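Local coordinates for protein cellulase (Rhodothermus marinus, PDB 3B7M) that probably hydrolyses internal beta-1,4-glycosidic bonds of cellulose as a thermostable family 12 endoglucanase engineered for activity at moderate temperatures, at residues Y96-A101 / A113-W118; T40-I45 / G205-D210; T80-T85 / T195-F200. One frame throughout, in Å; residues are numbered along the deposited sequence.

Contact 1. Residues Y96-A101 / A113-W118; sequences YDIFFA and AELMIW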
loop_
_atom_site.group_PDB
_atom_site.type_symbol
_atom_site.label_atom_id
_atom_site.label_comp_id
_atom_site.label_asym_id
_atom_site.label_seq_id
_atom_site.Cartn_x
_atom_site.Cartn_y
_atom_site.Cartn_z
ATOM N N TYR A 96 -0.319 -3.106 1.038
ATOM C CA TYR A 96 -0.170 -2.541 -0.306
ATOM C C TYR A 96 -1.250 -1.520 -0.606
ATOM O O TYR A 96 -2.381 -1.634 -0.111
ATOM C CB TYR A 96 -0.268 -3.625 -1.373
ATOM C CG TYR A 96 1.022 -4.370 -1.574
ATOM C CD1 TYR A 96 1.402 -5.382 -0.697
ATOM C CD2 TYR A 96 1.870 -4.058 -2.630
ATOM C CE1 TYR A 96 2.595 -6.063 -0.875
ATOM C CE2 TYR A 96 3.066 -4.740 -2.811
ATOM C CZ TYR A 96 3.409 -5.748 -1.925
ATOM O OH TYR A 96 4.594 -6.440 -2.076
ATOM N N ASP A 97 -0.899 -0.539 -1.434
ATOM C CA ASP A 97 -1.842 0.446 -1.936
ATOM C C ASP A 97 -1.575 0.611 -3.435
ATOM O O ASP A 97 -0.456 0.951 -3.845
ATOM C CB ASP A 97 -1.637 1.770 -1.197
ATOM C CG ASP A 97 -2.910 2.619 -1.094
ATOM O OD1 ASP A 97 -3.977 2.231 -1.616
ATOM O OD2 ASP A 97 -2.821 3.693 -0.461
ATOM N N ILE A 98 -2.583 0.331 -4.249
ATOM C CA ILE A 98 -2.458 0.399 -5.701
ATOM C C ILE A 98 -3.472 1.407 -6.252
ATOM O O ILE A 98 -4.674 1.323 -5.942
ATOM C CB ILE A 98 -2.672 -0.984 -6.360
ATOM C CG1 ILE A 98 -1.817 -2.057 -5.641
ATOM C CG2 ILE A 98 -2.313 -0.918 -7.832
ATOM C CD1 ILE A 98 -2.012 -3.486 -6.136
ATOM N N PHE A 99 -2.995 2.361 -7.053
ATOM C CA PHE A 99 -3.874 3.428 -7.547
ATOM C C PHE A 99 -4.203 3.351 -9.036
ATOM O O PHE A 99 -3.317 3.121 -9.868
ATOM C CB PHE A 99 -3.303 4.800 -7.194
ATOM C CG PHE A 99 -3.415 5.128 -5.738
ATOM C CD1 PHE A 99 -4.617 5.612 -5.212
ATOM C CD2 PHE A 99 -2.332 4.937 -4.882
ATOM C CE1 PHE A 99 -4.730 5.908 -3.850
ATOM C CE2 PHE A 99 -2.435 5.237 -3.518
ATOM C CZ PHE A 99 -3.632 5.721 -3.004
ATOM N N PHE A 100 -5.490 3.537 -9.344
ATOM C CA PHE A 100 -6.008 3.520 -10.709
ATOM C C PHE A 100 -6.720 4.820 -10.992
ATOM O O PHE A 100 -7.391 5.364 -10.113
ATOM C CB PHE A 100 -7.016 2.390 -10.907
ATOM C CG PHE A 100 -6.482 1.033 -10.565
ATOM C CD1 PHE A 100 -6.494 0.578 -9.253
ATOM C CD2 PHE A 100 -5.960 0.213 -11.548
ATOM C CE1 PHE A 100 -5.998 -0.692 -8.932
ATOM C CE2 PHE A 100 -5.463 -1.051 -11.228
ATOM C CZ PHE A 100 -5.496 -1.495 -9.915
ATOM N N ALA A 101 -6.596 5.307 -12.226
ATOM C CA ALA A 101 -7.326 6.490 -12.657
ATOM C C ALA A 101 -7.775 6.353 -14.108
ATOM O O ALA A 101 -7.061 5.780 -14.950
ATOM C CB ALA A 101 -6.470 7.732 -12.482
ATOM N N ALA A 113 -9.656 4.893 -8.311
ATOM C CA ALA A 113 -9.769 3.817 -7.336
ATOM C C ALA A 113 -8.461 3.530 -6.617
ATOM O O ALA A 113 -7.363 3.791 -7.117
ATOM C CB ALA A 113 -10.321 2.551 -7.979
ATOM N N GLU A 114 -8.618 2.972 -5.428
ATOM C CA GLU A 114 -7.522 2.615 -4.567
ATOM C C GLU A 114 -7.759 1.170 -4.176
ATOM O O GLU A 114 -8.815 0.845 -3.624
ATOM C CB GLU A 114 -7.564 3.526 -3.339
ATOM C CG GLU A 114 -6.493 3.278 -2.305
ATOM C CD GLU A 114 -6.441 4.350 -1.199
ATOM O OE1 GLU A 114 -7.228 5.339 -1.226
ATOM O OE2 GLU A 114 -5.597 4.196 -0.288
ATOM N N LEU A 115 -6.797 0.307 -4.490
ATOM C CA LEU A 115 -6.870 -1.102 -4.110
ATOM C C LEU A 115 -5.796 -1.427 -3.078
ATOM O O LEU A 115 -4.602 -1.271 -3.343
ATOM C CB LEU A 115 -6.728 -2.013 -5.331
ATOM C CG LEU A 115 -7.143 -3.485 -5.216
ATOM C CD1 LEU A 115 -7.648 -4.010 -6.556
ATOM C CD2 LEU A 115 -6.005 -4.359 -4.715
ATOM N N MET A 116 -6.246 -1.875 -1.915
ATOM C CA MET A 116 -5.376 -2.217 -0.793
ATOM C C MET A 116 -5.315 -3.724 -0.547
ATOM O O MET A 116 -6.301 -4.443 -0.726
ATOM C CB MET A 116 -5.841 -1.531 0.495
ATOM C CG MET A 116 -6.017 -0.010 0.396
ATOM S SD MET A 116 -6.001 0.757 2.031
ATOM C CE MET A 116 -4.233 0.778 2.346
ATOM N N ILE A 117 -4.148 -4.190 -0.132
ATOM C CA ILE A 117 -3.969 -5.583 0.247
ATOM C C ILE A 117 -3.290 -5.573 1.592
ATOM O O ILE A 117 -2.143 -5.143 1.708
ATOM C CB ILE A 117 -3.140 -6.336 -0.793
ATOM C CG1 ILE A 117 -3.781 -6.180 -2.179
ATOM C CG2 ILE A 117 -2.936 -7.815 -0.392
ATOM C CD1 ILE A 117 -2.939 -6.741 -3.337
ATOM N N TRP A 118 -4.022 -6.020 2.609
ATOM C CA TRP A 118 -3.555 -6.029 3.983
ATOM C C TRP A 118 -2.974 -7.399 4.287
ATOM O O TRP A 118 -3.658 -8.419 4.146
ATOM C CB TRP A 118 -4.726 -5.769 4.945
ATOM C CG TRP A 118 -5.320 -4.383 4.905
ATOM C CD1 TRP A 118 -5.465 -3.576 3.812
ATOM C CD2 TRP A 118 -5.913 -3.675 6.006
ATOM N NE1 TRP A 118 -6.084 -2.398 4.169
ATOM C CE2 TRP A 118 -6.369 -2.436 5.510
ATOM C CE3 TRP A 118 -6.068 -3.956 7.369
ATOM C CZ2 TRP A 118 -6.982 -1.482 6.325
ATOM C CZ3 TRP A 118 -6.688 -3.010 8.180
ATOM C CH2 TRP A 118 -7.133 -1.783 7.652
#
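Tyr96, Ile98 and Phe100 pair with Ile117, Leu115 and Ala113 at three hydrogen-bonded sites of an antiparallel ladder whose strands run 161° apart. Each site carries two bonds. Leu115 N reaches Ile98 O at 2.8 Å almost straight, whereas Ile117 N meets Tyr96 O at 3.1 Å from well above the carbonyl plane. Between these sites Asp97 faces Met116 and Phe99 faces Glu114 in non-hydrogen-bonded pairs. The two strands are the arms of a hairpin in the larger sheet of a beta-jelly-roll sandwich, with strands 189-199 and 152-159 beside them. Asp97, Phe99, Glu114 and Met116 stand on one face, probably the one that lines the substrate cleft, as in other family 12 enzymes. Glu114, its CG anti to the backbone N (chi1 179°), stretches out beside Phe99; Phe99 CE1 lies 3.5 Å from Glu114 CD, with ring and carboxylate planes 39° apart. The Asp97 carboxylate comes across, bringing OD2 to 2.8 Å from Glu114 OE2, a close approach of two acidic groups and not a defined hydrogen bond. With an alanine here in place of Glu114, the Phe99 ring would probably lose the side chain it lies along, opening a gap beside CE1 and CZ. On the other face, packed against helix 171-181, Phe100 presents its ring edge to Leu115, with CE1 3.9 Å from CB. Tyr96 OH bonds to Thr80 of the facing sheet.

Contact 2. Residues T40-I45 / G205-D210; sequences TGNFTI and GLRSAD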
loop_
_atom_site.group_PDB
_atom_site.type_symbol
_atom_site.label_atom_id
_atom_site.label_comp_id
_atom_site.label_asym_id
_atom_site.label_seq_id
_atom_site.Cartn_x
_atom_site.Cartn_y
_atom_site.Cartn_z
ATOM N N THR A 40 18.782 -0.469 -1.441
ATOM C CA THR A 40 17.701 -1.450 -1.418
ATOM C C THR A 40 16.295 -0.831 -1.303
ATOM O O THR A 40 15.304 -1.429 -1.747
ATOM C CB THR A 40 17.897 -2.399 -0.247
ATOM O OG1 THR A 40 17.996 -1.623 0.952
ATOM C CG2 THR A 40 19.188 -3.209 -0.430
ATOM N N GLY A 41 16.210 0.342 -0.671
ATOM C CA GLY A 41 14.913 0.906 -0.289
ATOM C C GLY A 41 14.332 0.356 1.015
ATOM O O GLY A 41 13.233 0.754 1.421
ATOM N N ASN A 42 15.056 -0.568 1.647
ATOM C CA ASN A 42 14.660 -1.120 2.928
ATOM C C ASN A 42 14.541 0.026 3.934
ATOM O O ASN A 42 15.376 0.937 3.937
ATOM C CB ASN A 42 15.709 -2.117 3.455
ATOM C CG ASN A 42 15.855 -3.368 2.584
ATOM O OD1 ASN A 42 15.094 -3.604 1.637
ATOM N ND2 ASN A 42 16.846 -4.192 2.925
ATOM N N PHE A 43 13.513 -0.003 4.776
ATOM C CA PHE A 43 13.413 1.018 5.811
ATOM C C PHE A 43 12.915 0.512 7.150
ATOM O O PHE A 43 12.165 -0.469 7.225
ATOM C CB PHE A 43 12.641 2.266 5.327
ATOM C CG PHE A 43 11.175 2.037 5.080
ATOM C CD1 PHE A 43 10.243 2.203 6.108
ATOM C CD2 PHE A 43 10.722 1.688 3.814
ATOM C CE1 PHE A 43 8.898 2.005 5.881
ATOM C CE2 PHE A 43 9.375 1.498 3.575
ATOM C CZ PHE A 43 8.456 1.668 4.604
ATOM N N THR A 44 13.359 1.185 8.207
ATOM C CA THR A 44 12.921 0.915 9.571
ATOM C C THR A 44 12.315 2.190 10.111
ATOM O O THR A 44 12.908 3.255 9.984
ATOM C CB THR A 44 14.117 0.530 10.460
ATOM O OG1 THR A 44 14.751 -0.628 9.904
ATOM C CG2 THR A 44 13.677 0.238 11.929
ATOM N N ILE A 45 11.129 2.079 10.703
ATOM C CA ILE A 45 10.564 3.195 11.436
ATOM C C ILE A 45 11.280 3.331 12.797
ATOM O O ILE A 45 11.119 2.493 13.690
ATOM C CB ILE A 45 9.032 3.052 11.601
ATOM C CG1 ILE A 45 8.400 2.733 10.234
ATOM C CG2 ILE A 45 8.446 4.350 12.189
ATOM C CD1 ILE A 45 6.911 2.455 10.258
ATOM N N GLY A 205 9.823 0.598 15.139
ATOM C CA GLY A 205 10.380 -0.747 15.091
ATOM C C GLY A 205 9.880 -1.559 13.911
ATOM O O GLY A 205 10.454 -2.588 13.593
ATOM N N LEU A 206 8.821 -1.108 13.244
ATOM C CA LEU A 206 8.359 -1.776 12.033
ATOM C C LEU A 206 9.427 -1.685 10.948
ATOM O O LEU A 206 10.089 -0.662 10.819
ATOM C CB LEU A 206 7.064 -1.147 11.535
ATOM C CG LEU A 206 5.774 -1.488 12.281
ATOM C CD1 LEU A 206 4.663 -0.583 11.773
ATOM C CD2 LEU A 206 5.424 -2.962 12.099
ATOM N N ARG A 207 9.604 -2.751 10.181
ATOM C CA ARG A 207 10.627 -2.773 9.137
ATOM C C ARG A 207 10.036 -3.240 7.787
ATOM O O ARG A 207 9.206 -4.162 7.737
ATOM C CB ARG A 207 11.762 -3.695 9.556
ATOM C CG ARG A 207 13.104 -3.356 8.986
ATOM C CD ARG A 207 14.221 -4.161 9.681
ATOM N NE ARG A 207 14.549 -5.381 8.937
ATOM C CZ ARG A 207 15.158 -5.390 7.750
ATOM N NH1 ARG A 207 15.502 -4.240 7.159
ATOM N NH2 ARG A 207 15.421 -6.547 7.149
ATOM N N SER A 208 10.461 -2.588 6.714
ATOM C CA SER A 208 10.111 -2.985 5.366
ATOM C C SER A 208 11.395 -3.390 4.655
ATOM O O SER A 208 12.394 -2.663 4.721
ATOM C CB SER A 208 9.440 -1.828 4.630
ATOM O OG SER A 208 9.390 -2.070 3.238
ATOM N N ALA A 209 11.376 -4.543 3.990
ATOM C CA ALA A 209 12.570 -5.061 3.298
ATOM C C ALA A 209 12.236 -5.836 2.050
ATOM O O ALA A 209 11.119 -6.345 1.893
ATOM C CB ALA A 209 13.418 -5.941 4.242
ATOM N N ASP A 210 13.229 -5.923 1.167
ATOM C CA ASP A 210 13.218 -6.826 0.012
ATOM C C ASP A 210 12.066 -6.535 -0.948
ATOM O O ASP A 210 11.494 -7.461 -1.504
ATOM C CB ASP A 210 13.120 -8.306 0.445
ATOM C CG ASP A 210 14.287 -8.764 1.302
ATOM O OD1 ASP A 210 15.408 -8.225 1.174
ATOM O OD2 ASP A 210 14.068 -9.685 2.120
HETATM O O HOH W 1 11.304 -1.309 1.542
HETATM O O HOH W 2 16.972 -6.300 0.830
#
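Phe43 and Ser208 pair centrally, joined by two backbone bonds and a CH-pi contact: Ser208 CB sits 3.7 Å from the centroid of the Phe43 ring, over one face and offset toward the rim. The ring gets there because CG stands between the backbone N and carbonyl carbon (chi1 68°), folding the phenyl across to the neighbouring strand. A water 2.7 Å from Ser208 OG also bonds to Gly41 O. Beside this pair Thr44 OG1 lies 3.3 Å from Arg207 CG, on the aliphatic part of the arginine. Ile45 N donates to Leu206 O at 2.9 Å, and next to that bond Ile45 CD1 packs 3.8 Å from Leu206 CB, the two side chains alongside each other. Gly205 N closes this end on Ile45 O. At the other end the Asn42 amide replaces the backbone ladder: Asp210 N donates to Asn42 OD1 at 3.0 Å, arriving above the carbonyl plane. Asn42 ND2 is tied through a second water to Asp210 OD1, and Asn42 N is held by Thr40 OG1 in an ST turn. Farther out, strand 207-215 is flanked by strands 43-48 and 78-85 in the smaller jelly-roll sheet, and Phe197 of the facing sheet touches Ile45, Leu206 and Ser208. Trp82 NE1 bonds to Ser208 OG too; an indole N-H can only donate, so OG accepts here, and the buried hydroxyl is held by both indole and water.

Contact 3. Residues T80-T85 / T195-F200; sequences TSWTLT and TGFELF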
loop_
_atom_site.group_PDB
_atom_site.type_symbol
_atom_site.label_atom_id
_atom_site.label_comp_id
_atom_site.label_asym_id
_atom_site.label_seq_id
_atom_site.Cartn_x
_atom_site.Cartn_y
_atom_site.Cartn_z
ATOM N N THR A 80 4.895 -9.047 -7.215
ATOM C CA THR A 80 5.570 -8.323 -6.156
ATOM C C THR A 80 6.077 -9.239 -5.037
ATOM O O THR A 80 5.446 -10.256 -4.716
ATOM C CB THR A 80 4.660 -7.220 -5.582
ATOM O OG1 THR A 80 5.433 -6.336 -4.772
ATOM C CG2 THR A 80 3.506 -7.820 -4.762
ATOM N N SER A 81 7.220 -8.879 -4.458
ATOM C CA SER A 81 7.710 -9.511 -3.235
ATOM C C SER A 81 7.960 -8.465 -2.148
ATOM O O SER A 81 8.238 -7.305 -2.441
ATOM C CB SER A 81 8.989 -10.321 -3.508
ATOM O OG SER A 81 8.792 -11.185 -4.616
ATOM N N TRP A 82 7.846 -8.880 -0.890
ATOM C CA TRP A 82 8.023 -7.984 0.235
ATOM C C TRP A 82 8.190 -8.776 1.527
ATOM O O TRP A 82 7.575 -9.827 1.704
ATOM C CB TRP A 82 6.830 -7.028 0.340
ATOM C CG TRP A 82 7.014 -5.914 1.307
ATOM C CD1 TRP A 82 8.127 -5.136 1.459
ATOM C CD2 TRP A 82 6.045 -5.422 2.245
ATOM N NE1 TRP A 82 7.917 -4.198 2.442
ATOM C CE2 TRP A 82 6.653 -4.353 2.948
ATOM C CE3 TRP A 82 4.721 -5.783 2.564
ATOM C CZ2 TRP A 82 5.986 -3.631 3.949
ATOM C CZ3 TRP A 82 4.057 -5.070 3.561
ATOM C CH2 TRP A 82 4.695 -4.006 4.247
ATOM N N THR A 83 9.030 -8.275 2.420
ATOM C CA THR A 83 9.111 -8.839 3.759
ATOM C C THR A 83 8.974 -7.731 4.781
ATOM O O THR A 83 9.687 -6.739 4.725
ATOM C CB THR A 83 10.424 -9.611 3.993
ATOM O OG1 THR A 83 10.603 -10.555 2.941
ATOM C CG2 THR A 83 10.391 -10.364 5.337
ATOM N N LEU A 84 8.060 -7.913 5.722
ATOM C CA LEU A 84 7.899 -6.964 6.801
ATOM C C LEU A 84 8.306 -7.609 8.115
ATOM O O LEU A 84 8.324 -8.853 8.240
ATOM C CB LEU A 84 6.465 -6.460 6.884
ATOM C CG LEU A 84 5.415 -7.505 7.246
ATOM C CD1 LEU A 84 4.695 -7.122 8.528
ATOM C CD2 LEU A 84 4.457 -7.769 6.080
ATOM N N THR A 85 8.656 -6.757 9.080
ATOM C CA THR A 85 8.983 -7.181 10.419
ATOM C C THR A 85 7.972 -6.501 11.332
ATOM O O THR A 85 8.009 -5.286 11.497
ATOM C CB THR A 85 10.433 -6.803 10.805
ATOM O OG1 THR A 85 11.341 -7.260 9.790
ATOM C CG2 THR A 85 10.823 -7.421 12.164
ATOM N N THR A 195 3.862 -0.146 -1.073
ATOM C CA THR A 195 3.601 -0.888 0.149
ATOM C C THR A 195 4.270 -0.180 1.332
ATOM O O THR A 195 5.245 0.551 1.156
ATOM C CB THR A 195 4.061 -2.341 0.067
ATOM O OG1 THR A 195 3.381 -3.103 1.073
ATOM C CG2 THR A 195 5.591 -2.452 0.263
ATOM N N GLY A 196 3.732 -0.404 2.523
ATOM C CA GLY A 196 4.276 0.163 3.744
ATOM C C GLY A 196 3.298 -0.046 4.886
ATOM O O GLY A 196 2.545 -1.018 4.889
ATOM N N PHE A 197 3.320 0.863 5.856
ATOM C CA PHE A 197 2.555 0.695 7.060
ATOM C C PHE A 197 1.644 1.894 7.269
ATOM O O PHE A 197 2.115 3.027 7.306
ATOM C CB PHE A 197 3.499 0.499 8.254
ATOM C CG PHE A 197 4.552 -0.561 8.024
ATOM C CD1 PHE A 197 4.271 -1.899 8.239
ATOM C CD2 PHE A 197 5.817 -0.215 7.570
ATOM C CE1 PHE A 197 5.243 -2.881 8.027
ATOM C CE2 PHE A 197 6.786 -1.186 7.338
ATOM C CZ PHE A 197 6.497 -2.520 7.565
ATOM N N GLU A 198 0.341 1.651 7.375
ATOM C CA GLU A 198 -0.595 2.695 7.790
ATOM C C GLU A 198 -0.521 2.767 9.312
ATOM O O GLU A 198 -0.835 1.783 9.987
ATOM C CB GLU A 198 -2.031 2.369 7.348
ATOM C CG GLU A 198 -2.267 2.451 5.849
ATOM C CD GLU A 198 -3.752 2.584 5.494
ATOM O OE1 GLU A 198 -4.567 1.754 5.962
ATOM O OE2 GLU A 198 -4.095 3.516 4.734
ATOM N N LEU A 199 -0.064 3.908 9.836
ATOM C CA LEU A 199 0.128 4.093 11.279
ATOM C C LEU A 199 -1.041 4.829 11.911
ATOM O O LEU A 199 -1.490 5.858 11.407
ATOM C CB LEU A 199 1.448 4.831 11.566
ATOM C CG LEU A 199 2.717 4.174 11.024
ATOM C CD1 LEU A 199 3.955 4.944 11.453
ATOM C CD2 LEU A 199 2.806 2.699 11.489
ATOM N N PHE A 200 -1.553 4.282 13.007
ATOM C CA PHE A 200 -2.605 4.957 13.757
ATOM C C PHE A 200 -2.029 5.425 15.087
ATOM O O PHE A 200 -2.076 6.614 15.395
ATOM C CB PHE A 200 -3.835 4.060 13.959
ATOM C CG PHE A 200 -4.551 3.710 12.684
ATOM C CD1 PHE A 200 -4.022 2.763 11.803
ATOM C CD2 PHE A 200 -5.754 4.330 12.355
ATOM C CE1 PHE A 200 -4.690 2.424 10.627
ATOM C CE2 PHE A 200 -6.424 4.006 11.180
ATOM C CZ PHE A 200 -5.890 3.048 10.314
#
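Trp82 reaches from strand 78-85 toward strand 189-199, and Thr195 meets it face on. With CG anti to the backbone N (chi1 -170°), the side chain leaves its strand and spans the gap between the sheets. CB passes the hydroxyl of Tyr96. Beyond it the five-membered ring carries Thr195 CG2, 3.5 Å from the centroid and close to the ring normal, a CH-pi contact. Within that ring CD1 runs past the carbonyl O of Ala209, and NE1 is bonded to Ser208 OG. Along the six-membered ring Thr195 OG1 lies over the same face at CE3 and CZ3, 3.2 Å from CZ3; this hydroxyl also bonds weakly to Ala95 O. CZ2 touches Phe197 CZ at 3.8 Å, the two rings oblique with planes 46° apart, and at the tip CH2 approaches Gly196 O at 3.7 Å. On the face opposite Thr195, Leu84 CB lies toward the rim of the indole, and Leu84 CB also borders the edge of the Phe197 ring, 4.0 Å from CE1. No hydrogen bond joins the segments, whose axes come no closer than 9.2 Å: this is face-to-face packing of two sheets, as in the core of the family 12 beta-jelly-roll sandwich.

In the fold
Contacts 1 and 2 each zip neighbouring strands within one sheet, contact 1 in the larger and contact 2 in the smaller, whereas contact 3 joins the two sheets mainly through side chains, without a hydrogen bond between its segments. Contacts 1 and 3 are buried; contact 2 is only partly so. Contact 1 sets carboxylates beside a ring on one face, contact 3 is an aromatic core, and contact 2 has a water-linked polar region at its Asn42 end. Contact 3 is linked to both others, through Tyr96 OH to Thr80 OG1 and Ser208 OG to Trp82 NE1. Along the chain contact 1 lies inside the loop closed by contact 3, and contact 3 inside that closed by contact 2.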